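PDB 6C0D: amidase, hydantoinase/carbamoylase family from Paraburkholderia phymatum, which probably hydrolyses N-carbamoyl-L-amino acids as a zinc-dependent, homodimeric amidase of the peptidase M20 family. Local coordinates for residues L142-F147 with S366-V371; V148-D153 with A373-A378; P18-D23 with I111-G116. One frame throughout, in Å; residues are numbered along the deposited sequence.

Contact 1. Residues L142-F147 with S366-V371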
ATOM      1  N   LEU A 142     -21.832  21.718  -8.176  1.00 32.33           N
ATOM      2  CA  LEU A 142     -22.329  22.992  -7.664  1.00 33.20           C
ATOM      3  C   LEU A 142     -23.335  23.623  -8.620  1.00 32.97           C
ATOM      4  O   LEU A 142     -24.393  24.103  -8.197  1.00 31.29           O
ATOM      5  CB  LEU A 142     -21.160  23.950  -7.417  1.00 34.92           C
ATOM      6  CG  LEU A 142     -21.531  25.376  -6.987  1.00 40.04           C
ATOM      7  CD1 LEU A 142     -22.177  25.394  -5.600  1.00 41.37           C
ATOM      8  CD2 LEU A 142     -20.315  26.296  -7.028  1.00 37.52           C
ATOM      9  N   GLY A 143     -23.043  23.593  -9.921  1.00 29.62           N
ATOM     10  CA  GLY A 143     -23.898  24.293 -10.868  1.00 30.08           C
ATOM     11  C   GLY A 143     -25.253  23.633 -11.054  1.00 32.23           C
ATOM     12  O   GLY A 143     -26.294  24.305 -11.038  1.00 28.43           O
ATOM     13  N   SER A 144     -25.266  22.316 -11.272  1.00 27.16           N
ATOM     14  CA  SER A 144     -26.553  21.656 -11.479  1.00 27.38           C
ATOM     15  C   SER A 144     -27.366  21.615 -10.186  1.00 27.72           C
ATOM     16  O   SER A 144     -28.595  21.733 -10.232  1.00 28.66           O
ATOM     17  CB  SER A 144     -26.361  20.252 -12.070  1.00 26.98           C
ATOM     18  OG  SER A 144     -25.419  19.486 -11.334  1.00 26.60           O
ATOM     19  N   ARG A 145     -26.703  21.492  -9.033  1.00 27.88           N
ATOM     20  CA  ARG A 145     -27.397  21.594  -7.750  1.00 29.70           C
ATOM     21  C   ARG A 145     -28.033  22.969  -7.578  1.00 35.81           C
ATOM     22  O   ARG A 145     -29.186  23.086  -7.139  1.00 30.47           O
ATOM     23  CB  ARG A 145     -26.418  21.316  -6.601  1.00 32.08           C
ATOM     24  CG  ARG A 145     -25.998  19.860  -6.440  1.00 32.38           C
ATOM     25  CD  ARG A 145     -24.651  19.764  -5.709  1.00 34.47           C
ATOM     26  NE  ARG A 145     -24.652  20.481  -4.430  1.00 39.61           N
ATOM     27  CZ  ARG A 145     -23.567  21.005  -3.865  1.00 41.13           C
ATOM     28  NH1 ARG A 145     -22.385  20.900  -4.464  1.00 39.77           N
ATOM     29  NH2 ARG A 145     -23.665  21.645  -2.704  1.00 47.26           N
ATOM     30  N   SER A 146     -27.274  24.026  -7.881  1.00 30.25           N
ATOM     31  CA  SER A 146     -27.803  25.385  -7.775  1.00 34.80           C
ATOM     32  C   SER A 146     -28.996  25.578  -8.695  1.00 31.93           C
ATOM     33  O   SER A 146     -30.009  26.160  -8.300  1.00 30.32           O
ATOM     34  CB  SER A 146     -26.716  26.401  -8.114  1.00 33.88           C
ATOM     35  OG  SER A 146     -27.243  27.717  -8.141  1.00 34.84           O
ATOM     36  N   PHE A 147     -28.889  25.086  -9.926  1.00 28.12           N
ATOM     37  CA  PHE A 147     -29.952  25.244 -10.915  1.00 28.94           C
ATOM     38  C   PHE A 147     -31.262  24.618 -10.442  1.00 30.90           C
ATOM     39  O   PHE A 147     -32.322  25.258 -10.485  1.00 28.35           O
ATOM     40  CB  PHE A 147     -29.490  24.619 -12.228  1.00 24.05           C
ATOM     41  CG  PHE A 147     -30.504  24.688 -13.332  1.00 27.68           C
ATOM     42  CD1 PHE A 147     -30.877  25.911 -13.869  1.00 25.61           C
ATOM     43  CD2 PHE A 147     -31.061  23.526 -13.852  1.00 22.90           C
ATOM     44  CE1 PHE A 147     -31.803  25.975 -14.901  1.00 24.47           C
ATOM     45  CE2 PHE A 147     -31.985  23.580 -14.872  1.00 26.37           C
ATOM     46  CZ  PHE A 147     -32.361  24.809 -15.403  1.00 24.43           C
ATOM     47  N   SER A 366     -20.534   9.474 -13.131  1.00 25.34           N
ATOM     48  CA  SER A 366     -21.520  10.463 -12.720  0.54 24.68           C
ATOM     49  C   SER A 366     -21.442  11.707 -13.606  1.00 31.35           C
ATOM     50  O   SER A 366     -20.411  12.010 -14.206  1.00 25.10           O
ATOM     51  CB  SER A 366     -21.321  10.838 -11.247  0.54 30.02           C
ATOM     52  OG  SER A 366     -20.006  11.278 -10.982  0.54 28.31           O
ATOM     53  N   HIS A 367     -22.559  12.430 -13.680  1.00 23.04           N
ATOM     54  CA  HIS A 367     -22.710  13.590 -14.558  1.00 22.03           C
ATOM     55  C   HIS A 367     -23.741  14.529 -13.952  1.00 25.60           C
ATOM     56  O   HIS A 367     -24.547  14.123 -13.120  1.00 25.33           O
ATOM     57  CB  HIS A 367     -23.193  13.214 -15.967  1.00 20.17           C
ATOM     58  CG  HIS A 367     -22.317  12.218 -16.658  1.00 25.79           C
ATOM     59  ND1 HIS A 367     -21.087  12.556 -17.178  1.00 28.54           N
ATOM     60  CD2 HIS A 367     -22.482  10.894 -16.900  1.00 24.66           C
ATOM     61  CE1 HIS A 367     -20.527  11.482 -17.708  1.00 30.49           C
ATOM     62  NE2 HIS A 367     -21.355  10.462 -17.562  1.00 24.23           N
ATOM     63  N   ASP A 368     -23.714  15.789 -14.396  1.00 22.19           N
ATOM     64  CA  ASP A 368     -24.762  16.735 -14.004  1.00 24.36           C
ATOM     65  C   ASP A 368     -26.159  16.184 -14.276  1.00 24.81           C
ATOM     66  O   ASP A 368     -27.103  16.501 -13.543  1.00 25.54           O
ATOM     67  CB  ASP A 368     -24.586  18.060 -14.747  1.00 23.77           C
ATOM     68  CG  ASP A 368     -23.383  18.838 -14.252  1.00 23.59           C
ATOM     69  OD1 ASP A 368     -23.331  19.131 -13.046  1.00 25.43           O
ATOM     70  OD2 ASP A 368     -22.487  19.132 -15.073  1.00 26.45           O
ATOM     71  N   ALA A 369     -26.312  15.361 -15.314  1.00 19.39           N
ATOM     72  CA  ALA A 369     -27.630  14.818 -15.642  1.00 21.18           C
ATOM     73  C   ALA A 369     -28.224  14.020 -14.488  1.00 20.45           C
ATOM     74  O   ALA A 369     -29.451  13.917 -14.375  1.00 22.26           O
ATOM     75  CB  ALA A 369     -27.542  13.929 -16.887  1.00 19.62           C
ATOM     76  N   GLN A 370     -27.387  13.424 -13.634  1.00 19.23           N
ATOM     77  CA  GLN A 370     -27.956  12.664 -12.527  1.00 20.55           C
ATOM     78  C   GLN A 370     -28.644  13.583 -11.522  1.00 26.53           C
ATOM     79  O   GLN A 370     -29.579  13.156 -10.831  1.00 26.44           O
ATOM     80  CB  GLN A 370     -26.875  11.826 -11.836  1.00 21.32           C
ATOM     81  CG  GLN A 370     -26.046  12.572 -10.844  1.00 27.80           C
ATOM     82  CD  GLN A 370     -24.842  11.767 -10.414  1.00 35.16           C
ATOM     83  OE1 GLN A 370     -24.341  10.956 -11.184  1.00 31.78           O
ATOM     84  NE2 GLN A 370     -24.374  11.986  -9.187  1.00 29.71           N
ATOM     85  N   VAL A 371     -28.178  14.828 -11.407  1.00 22.71           N
ATOM     86  CA  VAL A 371     -28.825  15.808 -10.536  1.00 24.11           C
ATOM     87  C   VAL A 371     -30.098  16.340 -11.191  1.00 24.00           C
ATOM     88  O   VAL A 371     -31.156  16.442 -10.554  1.00 23.70           O
ATOM     89  CB  VAL A 371     -27.840  16.949 -10.213  1.00 25.59           C
ATOM     90  CG1 VAL A 371     -28.547  18.131  -9.519  1.00 26.84           C
ATOM     91  CG2 VAL A 371     -26.676  16.427  -9.355  1.00 24.94           C
TER
HETATM   92  O   HOH W   1     -22.445  21.334 -11.792  1.00 27.49           O
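Beside the zinc site of this M20-family amidase, helix 142-148 meets the start of helix 368-372 through Ser144 and Asp368, whose CA atoms lie 5.8 Å apart. Ser144 OG donates a hydrogen bond to Asp368 OD1 at 2.7 Å, reaching the oxygen on its anti side and 20° out of the carboxylate plane. With chi1 at 51°, OG sits between the backbone N and the carbonyl carbon of Ser144, turned toward the aspartate. Water 1 forms a second bridge: it accepts from Ser144 N at 3.0 Å and donates to Asp368 OD1 at 2.7 Å, so two donors grip one carboxylate oxygen.

Val371, one turn further on, packs against the Ser144 backbone and hydroxyl. Its CG1, anti to the backbone N (chi1 169°), rests 3.7 Å from Ser144 O, while its CB lies 3.7 Å from Ser144 OG. A small serine suits this place because it lets the helices approach closely and still supplies a donor.

The Asp368 side chain lies about 4 Å from that of His89, a zinc ligand, and about 7 Å from the zinc ion. Two donors on OD1 would limit rotation of this buried carboxylate, consistent with a second-shell place next to His89.

Contact 2. Residues V148-D153 with A373-A378. With EDO (1,2-ethanediol), chain I.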
ATOM      1  N   VAL A 148     -31.214  23.365  -9.971  1.00 28.18           N
ATOM      2  CA  VAL A 148     -32.445  22.693  -9.548  1.00 27.55           C
ATOM      3  C   VAL A 148     -32.884  23.087  -8.152  1.00 28.65           C
ATOM      4  O   VAL A 148     -33.933  22.617  -7.687  1.00 31.52           O
ATOM      5  CB  VAL A 148     -32.321  21.155  -9.629  1.00 25.87           C
ATOM      6  CG1 VAL A 148     -31.865  20.732 -11.035  1.00 24.54           C
ATOM      7  CG2 VAL A 148     -31.374  20.620  -8.576  1.00 27.07           C
ATOM      8  N   GLY A 149     -32.129  23.940  -7.467  1.00 29.56           N
ATOM      9  CA  GLY A 149     -32.543  24.362  -6.142  1.00 33.25           C
ATOM     10  C   GLY A 149     -32.187  23.411  -5.023  1.00 37.36           C
ATOM     11  O   GLY A 149     -32.736  23.541  -3.926  1.00 41.18           O
ATOM     12  N   ASP A 150     -31.299  22.443  -5.266  1.00 41.86           N
ATOM     13  CA  ASP A 150     -30.752  21.625  -4.191  1.00 39.60           C
ATOM     14  C   ASP A 150     -29.924  22.498  -3.243  1.00 41.28           C
ATOM     15  O   ASP A 150     -29.543  23.627  -3.568  1.00 44.48           O
ATOM     16  CB  ASP A 150     -29.889  20.487  -4.751  1.00 39.41           C
ATOM     17  CG  ASP A 150     -30.710  19.372  -5.405  1.00 54.51           C
ATOM     18  OD1 ASP A 150     -31.949  19.347  -5.255  1.00 47.05           O
ATOM     19  OD2 ASP A 150     -30.105  18.503  -6.083  1.00 53.54           O
ATOM     20  N   ALA A 151     -29.639  21.965  -2.055  1.00 46.01           N
ATOM     21  CA  ALA A 151     -28.938  22.743  -1.035  1.00 48.77           C
ATOM     22  C   ALA A 151     -27.507  23.066  -1.465  1.00 51.24           C
ATOM     23  O   ALA A 151     -26.746  22.171  -1.850  1.00 49.54           O
ATOM     24  CB  ALA A 151     -28.926  21.988   0.293  1.00 48.04           C
ATOM     25  N   ILE A 152     -27.147  24.352  -1.407  1.00 47.64           N
ATOM     26  CA  ILE A 152     -25.794  24.804  -1.717  1.00 46.96           C
ATOM     27  C   ILE A 152     -25.255  25.790  -0.693  1.00 53.94           C
ATOM     28  O   ILE A 152     -24.114  26.240  -0.827  1.00 51.54           O
ATOM     29  CB  ILE A 152     -25.703  25.423  -3.130  1.00 43.24           C
ATOM     30  CG1 ILE A 152     -26.501  26.727  -3.191  1.00 43.07           C
ATOM     31  CG2 ILE A 152     -26.184  24.441  -4.210  1.00 37.63           C
ATOM     32  CD1 ILE A 152     -26.301  27.524  -4.464  1.00 40.61           C
ATOM     33  N   ASP A 153     -26.039  26.144   0.330  1.00 55.73           N
ATOM     34  CA  ASP A 153     -25.640  27.208   1.250  1.00 63.05           C
ATOM     35  C   ASP A 153     -24.393  26.830   2.037  1.00 59.79           C
ATOM     36  O   ASP A 153     -23.485  27.653   2.202  1.00 61.68           O
ATOM     37  CB  ASP A 153     -26.792  27.541   2.197  1.00 72.69           C
ATOM     38  CG  ASP A 153     -27.994  28.117   1.471  1.00 85.79           C
ATOM     39  OD1 ASP A 153     -27.809  29.046   0.656  1.00 89.18           O
ATOM     40  OD2 ASP A 153     -29.122  27.632   1.708  1.00 90.34           O
ATOM     41  N   ALA A 373     -31.961  15.092 -13.582  1.00 21.19           N
ATOM     42  CA  ALA A 373     -32.981  14.083 -13.876  1.00 21.53           C
ATOM     43  C   ALA A 373     -33.968  13.879 -12.738  1.00 26.68           C
ATOM     44  O   ALA A 373     -35.079  13.384 -12.975  1.00 27.16           O
ATOM     45  CB  ALA A 373     -32.324  12.737 -14.209  1.00 23.10           C
ATOM     46  N   GLN A 374     -33.589  14.221 -11.511  1.00 24.79           N
ATOM     47  CA  GLN A 374     -34.494  14.073 -10.385  0.55 30.56           C
ATOM     48  C   GLN A 374     -35.561  15.168 -10.352  1.00 32.89           C
ATOM     49  O   GLN A 374     -36.480  15.088  -9.533  1.00 31.75           O
ATOM     50  CB  GLN A 374     -33.662  14.027  -9.090  0.55 33.89           C
ATOM     51  CG  GLN A 374     -32.505  12.976  -9.190  0.55 35.18           C
ATOM     52  CD  GLN A 374     -31.568  12.913  -7.978  0.55 39.67           C
ATOM     53  OE1 GLN A 374     -31.963  13.216  -6.854  0.55 43.29           O
ATOM     54  NE2 GLN A 374     -30.313  12.494  -8.214  0.55 30.65           N
ATOM     55  N   HIS A 375     -35.474  16.164 -11.241  1.00 23.59           N
ATOM     56  CA  HIS A 375     -36.401  17.293 -11.258  1.00 23.05           C
ATOM     57  C   HIS A 375     -37.167  17.447 -12.557  1.00 30.53           C
ATOM     58  O   HIS A 375     -38.338  17.831 -12.528  1.00 26.56           O
ATOM     59  CB  HIS A 375     -35.643  18.592 -10.966  1.00 25.31           C
ATOM     60  CG  HIS A 375     -35.024  18.611  -9.607  1.00 29.33           C
ATOM     61  ND1 HIS A 375     -35.642  19.181  -8.515  1.00 29.86           N
ATOM     62  CD2 HIS A 375     -33.861  18.086  -9.153  1.00 28.20           C
ATOM     63  CE1 HIS A 375     -34.877  19.021  -7.448  1.00 35.57           C
ATOM     64  NE2 HIS A 375     -33.794  18.356  -7.809  1.00 32.10           N
ATOM     65  N   ILE A 376     -36.527  17.202 -13.697  1.00 22.91           N
ATOM     66  CA  ILE A 376     -37.200  17.224 -14.993  1.00 21.88           C
ATOM     67  C   ILE A 376     -36.686  16.056 -15.821  1.00 22.32           C
ATOM     68  O   ILE A 376     -35.620  15.491 -15.532  1.00 21.41           O
ATOM     69  CB  ILE A 376     -36.962  18.549 -15.752  1.00 19.28           C
ATOM     70  CG1 ILE A 376     -35.466  18.748 -16.033  1.00 20.45           C
ATOM     71  CG2 ILE A 376     -37.606  19.755 -15.015  1.00 23.02           C
ATOM     72  CD1 ILE A 376     -35.214  19.897 -17.008  1.00 19.77           C
ATOM     73  N   PRO A 377     -37.437  15.668 -16.858  1.00 20.86           N
ATOM     74  CA  PRO A 377     -36.962  14.614 -17.770  1.00 19.58           C
ATOM     75  C   PRO A 377     -35.569  14.913 -18.301  1.00 20.66           C
ATOM     76  O   PRO A 377     -35.326  15.980 -18.855  1.00 17.63           O
ATOM     77  CB  PRO A 377     -37.999  14.651 -18.903  1.00 18.83           C
ATOM     78  CG  PRO A 377     -39.286  15.078 -18.201  1.00 19.33           C
ATOM     79  CD  PRO A 377     -38.823  16.100 -17.185  1.00 22.31           C
ATOM     80  N   ALA A 378     -34.652  13.945 -18.166  1.00 18.60           N
ATOM     81  CA  ALA A 378     -33.279  14.118 -18.633  1.00 16.28           C
ATOM     82  C   ALA A 378     -32.841  12.917 -19.467  1.00 16.74           C
ATOM     83  O   ALA A 378     -33.361  11.808 -19.313  1.00 15.21           O
ATOM     84  CB  ALA A 378     -32.314  14.285 -17.448  1.00 17.70           C
TER
HETATM   85  C1  EDO I 508     -38.258  14.278 -13.322  1.00 58.02           C
HETATM   86  O1  EDO I 508     -37.869  13.041 -12.724  1.00 58.68           O
HETATM   87  C2  EDO I 508     -39.532  14.085 -14.136  1.00 58.74           C
HETATM   88  O2  EDO I 508     -39.360  12.966 -15.012  1.00 49.30           O
HETATM   89  O   HOH W   2     -31.389  16.455  -7.573  1.00 36.59           O
HETATM   90  O   HOH W   3     -32.607  16.064  -4.960  1.00 66.41           O
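The apolar part of this contact is a CH-pi interaction between Val148 and the His375 ring. Val148 CB stands 3.6 Å from the ring centroid, 16° off the normal, and its branches spread over the same face: Val148 CG2 comes to 3.4 Å from His375 NE2, and Val148 CG1 to 3.8 Å from His375 CD2. The two side chains cross at about a right angle. A beta-branched valine suits the site, since its forked carbons give a broad surface to the flat imidazole.

The polar part gathers at NE2. His375 NE2 makes a weak hydrogen bond to Asp150 OD1, 3.3 Å long and bent to 131° at the hydrogen, with carboxylate and ring planes 53° apart. Water 2 lies in the ring plane at the edge, 3.1 Å from His375 NE2 and 2.8 Å from Asp150 OD2, to which it can donate, so direct and water-mediated links run side by side.

Backbone geometry brings Asp150 here. Gly149, the first residue to leave helical geometry, makes a Schellman motif whose positive phi suits glycine, and Asp150 then faces the histidine. Arg186 donates to Val148 O.

The imidazole thus uses a face for carbon and an edge for oxygen. The carboxylate might favour a protonated ring, but nearby Arg186 would probably oppose this, and the long, bent bond suggests a modest electrostatic gain.

Contact 3. Residues P18-D23 with I111-G116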
ATOM      1  N   PRO A  18     -20.913  21.571 -39.548  1.00 22.28           N
ATOM      2  CA  PRO A  18     -19.842  20.820 -38.874  1.00 23.92           C
ATOM      3  C   PRO A  18     -18.565  21.622 -38.716  1.00 26.39           C
ATOM      4  O   PRO A  18     -17.815  21.394 -37.754  1.00 21.96           O
ATOM      5  CB  PRO A  18     -19.643  19.593 -39.781  1.00 25.22           C
ATOM      6  CG  PRO A  18     -20.100  20.055 -41.149  1.00 30.69           C
ATOM      7  CD  PRO A  18     -21.259  21.000 -40.865  1.00 23.84           C
ATOM      8  N   ILE A  19     -18.300  22.562 -39.622  1.00 22.03           N
ATOM      9  CA  ILE A  19     -17.097  23.377 -39.499  1.00 25.36           C
ATOM     10  C   ILE A  19     -17.228  24.311 -38.304  1.00 27.71           C
ATOM     11  O   ILE A  19     -16.310  24.441 -37.483  1.00 23.72           O
ATOM     12  CB  ILE A  19     -16.843  24.151 -40.805  1.00 26.49           C
ATOM     13  CG1 ILE A  19     -16.594  23.179 -41.964  1.00 30.77           C
ATOM     14  CG2 ILE A  19     -15.642  25.096 -40.657  1.00 33.10           C
ATOM     15  CD1 ILE A  19     -16.456  23.881 -43.314  1.00 33.82           C
ATOM     16  N   ARG A  20     -18.385  24.964 -38.188  1.00 25.36           N
ATOM     17  CA  ARG A  20     -18.657  25.839 -37.052  1.00 26.04           C
ATOM     18  C   ARG A  20     -18.562  25.072 -35.734  1.00 25.54           C
ATOM     19  O   ARG A  20     -18.020  25.581 -34.744  1.00 23.58           O
ATOM     20  CB  ARG A  20     -20.051  26.462 -37.226  1.00 25.87           C
ATOM     21  CG  ARG A  20     -20.464  27.480 -36.170  1.00 24.79           C
ATOM     22  CD  ARG A  20     -21.775  28.166 -36.582  1.00 26.13           C
ATOM     23  NE  ARG A  20     -22.882  27.207 -36.676  1.00 22.40           N
ATOM     24  CZ  ARG A  20     -24.078  27.491 -37.189  1.00 28.69           C
ATOM     25  NH1 ARG A  20     -24.333  28.708 -37.657  1.00 28.34           N
ATOM     26  NH2 ARG A  20     -25.027  26.560 -37.229  1.00 23.08           N
ATOM     27  N   LEU A  21     -19.109  23.854 -35.703  1.00 20.34           N
ATOM     28  CA  LEU A  21     -19.039  23.014 -34.505  1.00 21.75           C
ATOM     29  C   LEU A  21     -17.594  22.751 -34.088  1.00 25.75           C
ATOM     30  O   LEU A  21     -17.213  22.989 -32.935  1.00 22.21           O
ATOM     31  CB  LEU A  21     -19.746  21.690 -34.768  1.00 18.98           C
ATOM     32  CG  LEU A  21     -19.572  20.630 -33.687  1.00 20.97           C
ATOM     33  CD1 LEU A  21     -20.417  21.014 -32.468  1.00 20.72           C
ATOM     34  CD2 LEU A  21     -19.965  19.264 -34.244  1.00 21.96           C
ATOM     35  N   LEU A  22     -16.780  22.236 -35.015  1.00 21.82           N
ATOM     36  CA  LEU A  22     -15.389  21.921 -34.693  1.00 21.29           C
ATOM     37  C   LEU A  22     -14.592  23.177 -34.349  1.00 26.79           C
ATOM     38  O   LEU A  22     -13.724  23.145 -33.466  1.00 28.34           O
ATOM     39  CB  LEU A  22     -14.740  21.167 -35.861  1.00 23.36           C
ATOM     40  CG  LEU A  22     -15.330  19.756 -35.960  1.00 34.53           C
ATOM     41  CD1 LEU A  22     -15.034  19.109 -37.317  1.00 38.99           C
ATOM     42  CD2 LEU A  22     -14.799  18.909 -34.824  1.00 35.95           C
ATOM     43  N   ASP A  23     -14.852  24.292 -35.047  1.00 24.33           N
ATOM     44  CA  ASP A  23     -14.135  25.537 -34.742  1.00 30.30           C
ATOM     45  C   ASP A  23     -14.368  25.957 -33.294  1.00 27.61           C
ATOM     46  O   ASP A  23     -13.431  26.352 -32.591  1.00 27.53           O
ATOM     47  CB  ASP A  23     -14.571  26.670 -35.683  1.00 30.19           C
ATOM     48  CG  ASP A  23     -14.046  26.510 -37.117  1.00 47.74           C
ATOM     49  OD1 ASP A  23     -13.254  25.578 -37.393  1.00 44.76           O
ATOM     50  OD2 ASP A  23     -14.438  27.340 -37.974  1.00 40.03           O
ATOM     51  N   ILE A 111     -26.578  23.067 -31.618  1.00 17.25           N
ATOM     52  CA  ILE A 111     -27.959  22.624 -31.799  1.00 19.65           C
ATOM     53  C   ILE A 111     -28.908  23.803 -31.697  1.00 19.75           C
ATOM     54  O   ILE A 111     -29.839  23.926 -32.498  1.00 16.47           O
ATOM     55  CB  ILE A 111     -28.301  21.517 -30.788  1.00 14.21           C
ATOM     56  CG1 ILE A 111     -27.473  20.262 -31.126  1.00 16.46           C
ATOM     57  CG2 ILE A 111     -29.814  21.195 -30.825  1.00 16.25           C
ATOM     58  CD1 ILE A 111     -27.457  19.229 -29.999  1.00 16.47           C
ATOM     59  N   ALA A 112     -28.665  24.714 -30.746  1.00 16.22           N
ATOM     60  CA  ALA A 112     -29.486  25.930 -30.680  1.00 17.94           C
ATOM     61  C   ALA A 112     -29.385  26.728 -31.972  1.00 19.77           C
ATOM     62  O   ALA A 112     -30.401  27.184 -32.518  1.00 18.86           O
ATOM     63  CB  ALA A 112     -29.059  26.782 -29.490  1.00 19.98           C
ATOM     64  N   ARG A 113     -28.160  26.870 -32.504  1.00 19.21           N
ATOM     65  CA  ARG A 113     -27.982  27.589 -33.758  1.00 20.06           C
ATOM     66  C   ARG A 113     -28.716  26.885 -34.891  1.00 20.27           C
ATOM     67  O   ARG A 113     -29.481  27.508 -35.636  1.00 21.94           O
ATOM     68  CB  ARG A 113     -26.483  27.735 -34.070  1.00 21.17           C
ATOM     69  CG  ARG A 113     -25.776  28.775 -33.168  1.00 22.66           C
ATOM     70  CD  ARG A 113     -24.317  29.024 -33.608  1.00 22.51           C
ATOM     71  NE  ARG A 113     -23.498  27.809 -33.514  1.00 24.33           N
ATOM     72  CZ  ARG A 113     -22.320  27.723 -32.897  1.00 26.73           C
ATOM     73  NH1 ARG A 113     -21.780  28.793 -32.318  1.00 25.70           N
ATOM     74  NH2 ARG A 113     -21.665  26.563 -32.888  1.00 22.60           N
ATOM     75  N   ALA A 114     -28.507  25.575 -35.031  1.00 20.61           N
ATOM     76  CA  ALA A 114     -29.078  24.858 -36.167  1.00 19.33           C
ATOM     77  C   ALA A 114     -30.606  24.819 -36.106  1.00 19.07           C
ATOM     78  O   ALA A 114     -31.272  24.960 -37.137  1.00 19.94           O
ATOM     79  CB  ALA A 114     -28.501  23.442 -36.231  1.00 20.47           C
ATOM     80  N   LEU A 115     -31.187  24.627 -34.915  1.00 16.67           N
ATOM     81  CA  LEU A 115     -32.650  24.603 -34.856  1.00 17.51           C
ATOM     82  C   LEU A 115     -33.227  25.977 -35.150  1.00 23.23           C
ATOM     83  O   LEU A 115     -34.326  26.085 -35.721  1.00 21.45           O
ATOM     84  CB  LEU A 115     -33.134  24.088 -33.495  1.00 16.86           C
ATOM     85  CG  LEU A 115     -33.385  22.564 -33.421  1.00 18.14           C
ATOM     86  CD1 LEU A 115     -32.119  21.777 -33.767  1.00 20.06           C
ATOM     87  CD2 LEU A 115     -33.926  22.131 -32.044  1.00 20.20           C
ATOM     88  N   GLY A 116     -32.494  27.037 -34.795  1.00 19.43           N
ATOM     89  CA  GLY A 116     -32.929  28.388 -35.120  1.00 21.42           C
ATOM     90  C   GLY A 116     -32.836  28.712 -36.593  1.00 25.90           C
ATOM     91  O   GLY A 116     -33.570  29.578 -37.078  1.00 25.86           O
TER
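Arg20 and Arg113 lie alongside each other, their side chains running in opposite directions. Arg20 NE is 3.3 Å from Arg113 NE, but both are donors and no hydrogen bond joins them. Contact is made by faces and methylenes: Arg20 CD lies 3.5 Å above the plane of the Arg113 guanidinium, toward its rim, and Arg113 CD occupies the equivalent place 3.7 Å above that of Arg20. The guanidinium planes are 32° apart. Arg20 CG also packs 3.6 Å from Arg113 NH2, while Arg20 NH2 approaches Arg113 CB at 3.7 Å.

Both chains bend at the third torsion, Arg20 with chi3 at 62° and Arg113 with chi3 at -62°, which lays each guanidinium along the other's aliphatic stem. Long, flexible arginines can span the 10.0 Å between their CA atoms and still carry charge to acceptors on both helices.

Those acceptors form the next shell. Glu110 takes a salt bridge from Arg20 NH2 through OE2 and from Arg113 NH2 through OE1, while Glu117 pairs with Arg20 NH1 and Asp24 with Arg113 NH1. These carboxylates probably offset the like charges. Farther out, Leu21 and Ile111 pack against helix 399-419. The result is helix-helix packing of 18-30 with 102-117, both touching helix 399-419, bridged by an arginine pair among acidic side chains away from the zinc site.

How the contacts relate
Contacts 1 and 2 join successive parts of the same two chain regions: helix 142-148 with the loop after it, and helix 368-372 with the loop leading to strand 378-384. Their centres are 7 Å apart, and Arg145 of contact 1 probably bonds to Ala151 O of contact 2. Contact 1 is buried near the metal and relies on a carboxylate oxygen held by a hydroxyl and a water; contact 2, farther from the chain centre and partly exposed, has a weaker, longer polar bond alongside an apolar ring face. Contact 3, about 25 Å from contact 1 between centres, is a peripheral yet largely buried helix pair whose arginine side chains, lying alongside each other, are accompanied by acidic partners that probably offset their charge.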